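Long-range contacts in esterase LipW (Mycobacterium marinum, PDB 3QH4), which probably hydrolyses ester bonds, as an esterase of the alpha/beta hydrolase fold with narrow substrate selectivity: residues 58-63 / 76-81; 85-90 / 116-121; 112-117 / 303-308. One frame throughout, in Å; residues are numbered along the deposited sequence.

Contact 1: 58-63 / 76-81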
loop_
_atom_site.group_PDB
_atom_site.type_symbol
_atom_site.label_atom_id
_atom_site.label_comp_id
_atom_site.label_asym_id
_atom_site.label_seq_id
_atom_site.Cartn_x
_atom_site.Cartn_y
_atom_site.Cartn_z
ATOM N N VAL A 58 7.577 16.443 10.015
ATOM C CA VAL A 58 6.219 16.447 9.462
ATOM C C VAL A 58 5.243 16.338 10.642
ATOM O O VAL A 58 5.409 15.450 11.482
ATOM C CB VAL A 58 6.007 15.243 8.524
ATOM C CG1 VAL A 58 4.511 15.091 8.123
ATOM C CG2 VAL A 58 6.932 15.338 7.260
ATOM N N ALA A 59 4.266 17.242 10.736
ATOM C CA ALA A 59 3.308 17.177 11.860
ATOM C C ALA A 59 2.469 15.905 11.736
ATOM O O ALA A 59 2.027 15.540 10.642
ATOM C CB ALA A 59 2.433 18.398 11.890
ATOM N N VAL A 60 2.300 15.215 12.858
ATOM C CA VAL A 60 1.571 13.943 12.900
ATOM C C VAL A 60 0.535 14.011 14.010
ATOM O O VAL A 60 0.855 14.430 15.144
ATOM C CB VAL A 60 2.515 12.762 13.206
ATOM C CG1 VAL A 60 1.701 11.456 13.444
ATOM C CG2 VAL A 60 3.560 12.575 12.082
ATOM N N ALA A 61 -0.690 13.567 13.717
ATOM C CA ALA A 61 -1.746 13.491 14.738
ATOM C C ALA A 61 -2.590 12.239 14.520
ATOM O O ALA A 61 -3.001 11.986 13.404
ATOM C CB ALA A 61 -2.636 14.741 14.686
ATOM N N ASP A 62 -2.829 11.463 15.578
ATOM C CA ASP A 62 -3.730 10.309 15.492
ATOM C C ASP A 62 -5.134 10.771 15.782
ATOM O O ASP A 62 -5.340 11.555 16.722
ATOM C CB ASP A 62 -3.334 9.189 16.467
ATOM C CG ASP A 62 -2.121 8.433 15.995
ATOM O OD1 ASP A 62 -1.585 8.864 14.980
ATOM O OD2 ASP A 62 -1.685 7.441 16.632
ATOM N N ASP A 63 -6.082 10.266 14.993
ATOM C CA ASP A 63 -7.507 10.594 15.131
ATOM C C ASP A 63 -8.356 9.341 14.853
ATOM O O ASP A 63 -7.817 8.245 14.680
ATOM C CB ASP A 63 -7.893 11.713 14.181
ATOM C CG ASP A 63 -9.109 12.524 14.660
ATOM O OD1 ASP A 63 -9.832 12.100 15.593
ATOM O OD2 ASP A 63 -9.343 13.579 14.052
ATOM N N ARG A 76 -4.084 8.053 11.040
ATOM C CA ARG A 76 -2.947 8.910 11.379
ATOM C C ARG A 76 -2.841 9.978 10.305
ATOM O O ARG A 76 -2.800 9.676 9.114
ATOM C CB ARG A 76 -1.649 8.107 11.488
ATOM C CG ARG A 76 -0.432 8.996 11.858
ATOM C CD ARG A 76 0.719 8.164 12.404
ATOM N NE ARG A 76 0.364 7.507 13.669
ATOM C CZ ARG A 76 1.025 6.484 14.200
ATOM N NH1 ARG A 76 2.094 5.958 13.588
ATOM N NH2 ARG A 76 0.609 5.984 15.373
ATOM N N ILE A 77 -2.792 11.230 10.736
ATOM C CA ILE A 77 -2.775 12.326 9.781
ATOM C C ILE A 77 -1.397 12.977 9.786
ATOM O O ILE A 77 -0.910 13.409 10.845
ATOM C CB ILE A 77 -3.882 13.358 10.079
ATOM C CG1 ILE A 77 -5.239 12.653 10.194
ATOM C CG2 ILE A 77 -3.948 14.428 8.963
ATOM C CD1 ILE A 77 -6.360 13.555 10.706
ATOM N N TYR A 78 -0.808 13.062 8.591
ATOM C CA TYR A 78 0.516 13.655 8.393
ATOM C C TYR A 78 0.327 14.952 7.644
ATOM O O TYR A 78 -0.385 14.980 6.645
ATOM C CB TYR A 78 1.389 12.704 7.552
ATOM C CG TYR A 78 1.568 11.319 8.126
ATOM C CD1 TYR A 78 0.553 10.360 8.021
ATOM C CD2 TYR A 78 2.767 10.955 8.732
ATOM C CE1 TYR A 78 0.730 9.087 8.522
ATOM C CE2 TYR A 78 2.969 9.689 9.234
ATOM C CZ TYR A 78 1.940 8.759 9.125
ATOM O OH TYR A 78 2.141 7.513 9.612
ATOM N N ARG A 79 0.905 16.058 8.139
ATOM C CA ARG A 79 0.730 17.322 7.434
ATOM C C ARG A 79 2.110 17.945 7.160
ATOM O O ARG A 79 2.884 18.239 8.093
ATOM C CB ARG A 79 -0.192 18.281 8.197
ATOM C CG ARG A 79 -1.639 17.765 8.396
ATOM C CD ARG A 79 -2.415 18.753 9.218
ATOM N NE ARG A 79 -3.859 18.556 9.197
ATOM C CZ ARG A 79 -4.535 17.883 10.124
ATOM N NH1 ARG A 79 -3.891 17.301 11.137
ATOM N NH2 ARG A 79 -5.862 17.774 10.031
ATOM N N ALA A 80 2.419 18.139 5.884
ATOM C CA ALA A 80 3.675 18.767 5.472
ATOM C C ALA A 80 3.456 19.864 4.426
ATOM O O ALA A 80 4.302 20.074 3.509
ATOM C CB ALA A 80 4.639 17.728 4.956
ATOM N N ALA A 81 2.305 20.518 4.521
ATOM C CA ALA A 81 1.992 21.656 3.659
ATOM C C ALA A 81 0.969 22.529 4.354
ATOM O O ALA A 81 0.193 22.031 5.177
ATOM C CB ALA A 81 1.448 21.176 2.309
#
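The antiparallel hairpin of strands 59-66 and 72-79, at one edge of the mixed sheet of this alpha/beta hydrolase, brings Ala59 and Ala61 against Arg79 and Ile77 as hydrogen-bonded pairs. Around Ala61 the ladder is regular: its N donates to Ile77 O at 2.9 Å, and Ile77 N returns a nearly straight bond to Ala61 O at 2.8 Å. At Ala59, Arg79 N gives a good bond to the carbonyl, while the return bond from Ala59 N to Arg79 O is weak, with only 134° at the hydrogen, where the pairing runs out. The non-hydrogen-bonded pairs, Val60 with Tyr78 and Asp62 with Arg76, share the other face. Here Arg76 grips the carboxylate side-on: NE reaches Asp62 OD1 at 2.7 Å and NH2 reaches Asp62 OD2 at 3.0 Å. Both oxygens use their syn lone pairs, and the two flat groups lie 4° from coplanar. A bend at chi3 (-64°) in the otherwise extended arginine chain turns its NE edge to the aspartate. Two bonds in one plane fix the rotation of both groups. Val60 straddles its neighbours, CG1 resting on Arg76 CD at 3.6 Å and CG2 beside Tyr78 CD2 at 3.8 Å. Val58, just before the strand, sets CG1 against Tyr78 CB and CG2 against Ala80 CB, each at 4.0 Å. Asp102 takes the remaining Arg76 nitrogen, NH1, in a second salt bridge, and Tyr78 OH bonds His105 ND1, which pins this face to helix 105-115. On the face of Ile77, Trp145 of helix 134-148 and Phe155 pack, while the other edge of strand 72-79 is hydrogen-bonded to strand 118-122.

Contact 2: 85-90 / 116-121; sequences APVVVY and RCAVVS
Val88 and Val120 sit at the middle of a parallel backbone ladder between strands 85-91 and 118-122, joined by Val120 N to Val88 O at 2.8 Å. Three further bonds extend it: Ala118 N to Pro86 O at 2.9 Å, Val88 N to Ala118 O, and Tyr90 N to Val120 O. The donors approach their carbonyls differently: Val120 N comes nearly end-on, whereas Tyr90 N stands tilted 32° from the carbonyl plane of Val120.

Apolar contacts fill both faces. On one, Val87 CG2 touches Val120 CG2 at 4.0 Å; on the other, Val88 CG2 lies 3.9 Å from Cys117 SG and Tyr90 CB 3.7 Å from Val119 CG1. With CG anti to its nitrogen (chi1 -180°), Tyr90 carries its ring past Ser121, whose OG lies at the ring edge, 4.0 Å from CD2. Tyr90 OH is hydrogen-bonded to Asp104 OD2, and its side chain also touches Ser165, within the probable nucleophile elbow.

A water bonds Ser121 OG at 2.8 Å and, weakly, Tyr90 O. Polar groups thus gather at the C-terminal strand ends, where this fold places its active site, while aliphatic side chains meet helix 134-148 on the Val87 face and helix 298-315 on the Val88 face.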
loop_
_atom_site.group_PDB
_atom_site.type_symbol
_atom_site.label_atom_id
_atom_site.label_comp_id
_atom_site.label_asym_id
_atom_site.label_seq_id
_atom_site.Cartn_x
_atom_site.Cartn_y
_atom_site.Cartn_z
ATOM N N ALA A 85 -4.300 21.851 2.204
ATOM C CA ALA A 85 -3.262 21.006 1.658
ATOM C C ALA A 85 -3.883 19.943 0.739
ATOM O O ALA A 85 -4.955 19.392 1.062
ATOM C CB ALA A 85 -2.517 20.344 2.811
ATOM N N PRO A 86 -3.225 19.646 -0.399
ATOM C CA PRO A 86 -3.642 18.462 -1.167
ATOM C C PRO A 86 -3.468 17.245 -0.260
ATOM O O PRO A 86 -2.653 17.278 0.647
ATOM C CB PRO A 86 -2.653 18.424 -2.331
ATOM C CG PRO A 86 -1.471 19.201 -1.876
ATOM C CD PRO A 86 -1.961 20.225 -0.906
ATOM N N VAL A 87 -4.244 16.190 -0.483
ATOM C CA VAL A 87 -4.295 15.132 0.536
ATOM C C VAL A 87 -4.312 13.759 -0.115
ATOM O O VAL A 87 -4.953 13.570 -1.161
ATOM C CB VAL A 87 -5.536 15.325 1.479
ATOM C CG1 VAL A 87 -6.857 15.349 0.697
ATOM C CG2 VAL A 87 -5.581 14.235 2.585
ATOM N N VAL A 88 -3.593 12.825 0.500
ATOM C CA VAL A 88 -3.530 11.442 0.021
ATOM C C VAL A 88 -4.183 10.549 1.064
ATOM O O VAL A 88 -3.830 10.640 2.241
ATOM C CB VAL A 88 -2.031 10.975 -0.131
ATOM C CG1 VAL A 88 -1.960 9.495 -0.590
ATOM C CG2 VAL A 88 -1.272 11.876 -1.095
ATOM N N VAL A 89 -5.104 9.661 0.663
ATOM C CA VAL A 89 -5.609 8.654 1.601
ATOM C C VAL A 89 -4.782 7.405 1.355
ATOM O O VAL A 89 -4.767 6.916 0.234
ATOM C CB VAL A 89 -7.106 8.359 1.369
ATOM C CG1 VAL A 89 -7.551 7.140 2.181
ATOM C CG2 VAL A 89 -7.932 9.632 1.712
ATOM N N TYR A 90 -4.086 6.927 2.391
ATOM C CA TYR A 90 -3.080 5.858 2.268
ATOM C C TYR A 90 -3.468 4.612 3.059
ATOM O O TYR A 90 -3.968 4.741 4.200
ATOM C CB TYR A 90 -1.712 6.362 2.785
ATOM C CG TYR A 90 -0.632 5.319 2.688
ATOM C CD1 TYR A 90 0.180 5.240 1.523
ATOM C CD2 TYR A 90 -0.394 4.428 3.747
ATOM C CE1 TYR A 90 1.179 4.271 1.443
ATOM C CE2 TYR A 90 0.606 3.449 3.674
ATOM C CZ TYR A 90 1.371 3.377 2.519
ATOM O OH TYR A 90 2.341 2.417 2.404
ATOM N N ARG A 116 4.869 17.462 -0.570
ATOM C CA ARG A 116 4.288 18.671 0.055
ATOM C C ARG A 116 2.774 18.539 0.177
ATOM O O ARG A 116 2.029 19.272 -0.444
ATOM C CB ARG A 116 4.685 19.959 -0.709
ATOM C CG ARG A 116 6.210 20.109 -0.810
ATOM C CD ARG A 116 6.677 21.405 -1.538
ATOM N NE ARG A 116 6.247 21.471 -2.940
ATOM C CZ ARG A 116 6.651 20.669 -3.934
ATOM N NH1 ARG A 116 7.530 19.673 -3.742
ATOM N NH2 ARG A 116 6.159 20.871 -5.156
ATOM N N CYS A 117 2.332 17.620 1.025
ATOM C CA CYS A 117 0.918 17.318 1.124
ATOM C C CYS A 117 0.592 16.774 2.501
ATOM O O CYS A 117 1.469 16.621 3.372
ATOM C CB CYS A 117 0.483 16.294 0.044
ATOM S SG CYS A 117 1.205 14.600 0.302
ATOM N N ALA A 118 -0.695 16.498 2.688
ATOM C CA ALA A 118 -1.179 15.761 3.848
ATOM C C ALA A 118 -1.412 14.305 3.431
ATOM O O ALA A 118 -1.723 14.004 2.259
ATOM C CB ALA A 118 -2.499 16.372 4.356
ATOM N N VAL A 119 -1.228 13.411 4.389
ATOM C CA VAL A 119 -1.518 11.994 4.167
ATOM C C VAL A 119 -2.428 11.549 5.317
ATOM O O VAL A 119 -2.158 11.844 6.493
ATOM C CB VAL A 119 -0.215 11.159 4.165
ATOM C CG1 VAL A 119 -0.512 9.648 4.014
ATOM C CG2 VAL A 119 0.744 11.618 3.024
ATOM N N VAL A 120 -3.488 10.830 4.981
ATOM C CA VAL A 120 -4.346 10.228 6.020
ATOM C C VAL A 120 -4.207 8.722 5.857
ATOM O O VAL A 120 -4.662 8.155 4.851
ATOM C CB VAL A 120 -5.806 10.693 5.906
ATOM C CG1 VAL A 120 -6.715 10.056 6.965
ATOM C CG2 VAL A 120 -5.876 12.233 6.026
ATOM N N SER A 121 -3.585 8.088 6.859
ATOM C CA SER A 121 -3.309 6.653 6.813
ATOM C C SER A 121 -4.423 5.911 7.558
ATOM O O SER A 121 -4.773 6.287 8.700
ATOM C CB SER A 121 -1.935 6.376 7.443
ATOM O OG SER A 121 -1.685 4.985 7.501
HETATM O O HOH W 1 -2.615 2.547 6.492
#

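Contact 3: 112-117 / 303-308; sequences ARRARC and LFAMQG
Arg114 lies across Phe304, the face of its guanidinium laid on the beta carbon rather than on the ring. Phe304 CB sits over the centre of the group, 3.5 Å from Arg114 CZ, and the guanidinium and ring planes are 50° apart, so this is no stack. From CG to NE the arginine is extended, which carries the flat end from its own helix over to the neighbouring one. On the way, Arg114 CD passes 3.4 Å from Phe304 O, a carbonyl already bonded within its helix by Gly308 N. Beyond it, Arg114 NH1 reaches Ala305 CB at 3.7 Å.

Backbone closeness makes the second kind of contact. Gly308, having no side chain, meets Arg114 CB with its CA at 3.8 Å, and the two backbones come close there, the CA atoms of Ala115 and Gly308 standing 4.4 Å apart. Ala115 adds its methyl, CB lying 3.7 Å from Gly308 O. The junction joins the C-terminal part of helix 105-115, the crossover helix of the beta-alpha-beta unit, to the long C-terminal helix 298-315; both lie on the same face of the central sheet.

Polar interactions hold the arginine from outside the two segments. Glu110, one turn earlier in its helix, forms a salt bridge with Arg114 NE, and Gln301 of helix 298-315 accepts from Arg114 NH2. Held from both helices, the guanidinium is kept flat over Phe304 CB. Separately, Gln107 NE2 is hydrogen-bonded to Gln307 OE1, a further link between the two helices.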
loop_
_atom_site.group_PDB
_atom_site.type_symbol
_atom_site.label_atom_id
_atom_site.label_comp_id
_atom_site.label_asym_id
_atom_site.label_seq_id
_atom_site.Cartn_x
_atom_site.Cartn_y
_atom_site.Cartn_z
ATOM N N ALA A 112 4.429 12.666 2.537
ATOM C CA ALA A 112 3.965 13.989 2.975
ATOM C C ALA A 112 5.021 15.049 2.685
ATOM O O ALA A 112 4.731 16.094 2.114
ATOM C CB ALA A 112 3.628 13.967 4.476
ATOM N N ARG A 113 6.254 14.767 3.087
ATOM C CA ARG A 113 7.330 15.744 3.016
ATOM C C ARG A 113 7.725 16.014 1.560
ATOM O O ARG A 113 7.822 17.185 1.118
ATOM C CB ARG A 113 8.543 15.235 3.788
ATOM C CG ARG A 113 9.766 16.141 3.637
ATOM C CD ARG A 113 10.883 15.688 4.558
ATOM N NE ARG A 113 11.470 14.420 4.136
ATOM C CZ ARG A 113 12.463 14.293 3.266
ATOM N NH1 ARG A 113 12.979 15.381 2.668
ATOM N NH2 ARG A 113 12.915 13.081 2.958
ATOM N N ARG A 114 7.929 14.937 0.811
ATOM C CA ARG A 114 8.443 15.085 -0.544
ATOM C C ARG A 114 7.423 15.604 -1.550
ATOM O O ARG A 114 7.786 16.350 -2.484
ATOM C CB ARG A 114 9.056 13.774 -1.032
ATOM C CG ARG A 114 10.330 13.365 -0.240
ATOM C CD ARG A 114 10.813 12.042 -0.781
ATOM N NE ARG A 114 11.719 11.364 0.140
ATOM C CZ ARG A 114 12.969 11.028 -0.156
ATOM N NH1 ARG A 114 13.493 11.350 -1.341
ATOM N NH2 ARG A 114 13.700 10.350 0.735
ATOM N N ALA A 115 6.159 15.224 -1.370
ATOM C CA ALA A 115 5.096 15.700 -2.260
ATOM C C ALA A 115 4.463 16.993 -1.756
ATOM O O ALA A 115 3.584 17.521 -2.425
ATOM C CB ALA A 115 4.017 14.631 -2.399
ATOM N N ARG A 116 4.869 17.462 -0.570
ATOM C CA ARG A 116 4.288 18.671 0.055
ATOM C C ARG A 116 2.774 18.539 0.177
ATOM O O ARG A 116 2.029 19.272 -0.444
ATOM C CB ARG A 116 4.685 19.959 -0.709
ATOM C CG ARG A 116 6.210 20.109 -0.810
ATOM C CD ARG A 116 6.677 21.405 -1.538
ATOM N NE ARG A 116 6.247 21.471 -2.940
ATOM C CZ ARG A 116 6.651 20.669 -3.934
ATOM N NH1 ARG A 116 7.530 19.673 -3.742
ATOM N NH2 ARG A 116 6.159 20.871 -5.156
ATOM N N CYS A 117 2.332 17.620 1.025
ATOM C CA CYS A 117 0.918 17.318 1.124
ATOM C C CYS A 117 0.592 16.774 2.501
ATOM O O CYS A 117 1.469 16.621 3.372
ATOM C CB CYS A 117 0.483 16.294 0.044
ATOM S SG CYS A 117 1.205 14.600 0.302
ATOM N N LEU A 303 13.052 5.290 -4.836
ATOM C CA LEU A 303 11.600 5.049 -4.774
ATOM C C LEU A 303 10.871 6.241 -4.134
ATOM O O LEU A 303 9.928 6.773 -4.728
ATOM C CB LEU A 303 11.286 3.731 -3.994
ATOM C CG LEU A 303 9.761 3.601 -3.751
ATOM C CD1 LEU A 303 9.033 3.199 -5.012
ATOM C CD2 LEU A 303 9.515 2.583 -2.613
ATOM N N PHE A 304 11.298 6.642 -2.931
ATOM C CA PHE A 304 10.659 7.760 -2.216
ATOM C C PHE A 304 10.673 9.040 -3.073
ATOM O O PHE A 304 9.699 9.771 -3.120
ATOM C CB PHE A 304 11.315 8.019 -0.859
ATOM C CG PHE A 304 11.231 6.844 0.125
ATOM C CD1 PHE A 304 10.110 6.006 0.177
ATOM C CD2 PHE A 304 12.274 6.612 1.014
ATOM C CE1 PHE A 304 10.063 4.934 1.096
ATOM C CE2 PHE A 304 12.241 5.558 1.933
ATOM C CZ PHE A 304 11.114 4.728 1.995
ATOM N N ALA A 305 11.789 9.297 -3.745
ATOM C CA ALA A 305 11.936 10.535 -4.514
ATOM C C ALA A 305 10.971 10.478 -5.689
ATOM O O ALA A 305 10.338 11.495 -6.019
ATOM C CB ALA A 305 13.371 10.705 -4.974
ATOM N N MET A 306 10.852 9.285 -6.296
ATOM C CA MET A 306 10.002 9.085 -7.459
ATOM C C MET A 306 8.534 9.288 -7.090
ATOM O O MET A 306 7.765 9.929 -7.822
ATOM C CB MET A 306 10.232 7.678 -8.031
ATOM C CG MET A 306 9.444 7.385 -9.280
ATOM S SD MET A 306 9.724 5.696 -9.847
ATOM C CE MET A 306 11.498 5.750 -10.115
ATOM N N GLN A 307 8.151 8.735 -5.951
ATOM C CA GLN A 307 6.794 8.876 -5.441
ATOM C C GLN A 307 6.497 10.327 -5.140
ATOM O O GLN A 307 5.417 10.808 -5.461
ATOM C CB GLN A 307 6.637 8.058 -4.161
ATOM C CG GLN A 307 6.719 6.549 -4.365
ATOM C CD GLN A 307 6.765 5.829 -3.014
ATOM O OE1 GLN A 307 7.404 6.321 -2.075
ATOM N NE2 GLN A 307 6.132 4.661 -2.923
ATOM N N GLY A 308 7.452 11.015 -4.514
ATOM C CA GLY A 308 7.268 12.436 -4.166
ATOM C C GLY A 308 7.039 13.293 -5.392
ATOM O O GLY A 308 6.142 14.132 -5.412
#

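Contacts 1 and 2 belong to one sheet and meet directly, Tyr78 N lying 2.8 Å from Val119 O, so strand 118-122 has the hairpin on one side and strand 85-91 on the other. Contact 1 is at the sheet edge, partly buried, antiparallel and able to carry a charged pair; contact 2 is buried, parallel and mostly aliphatic. Contact 3, also buried, is helix on helix and depends on side-chain and backbone packing instead of a ladder. Contacts 2 and 3 share Arg116 and Cys117, where helix 105-115 turns into strand 118-122. Val58 and Ala80 of contact 1 pack on Arg113 and Ala112 of that helix.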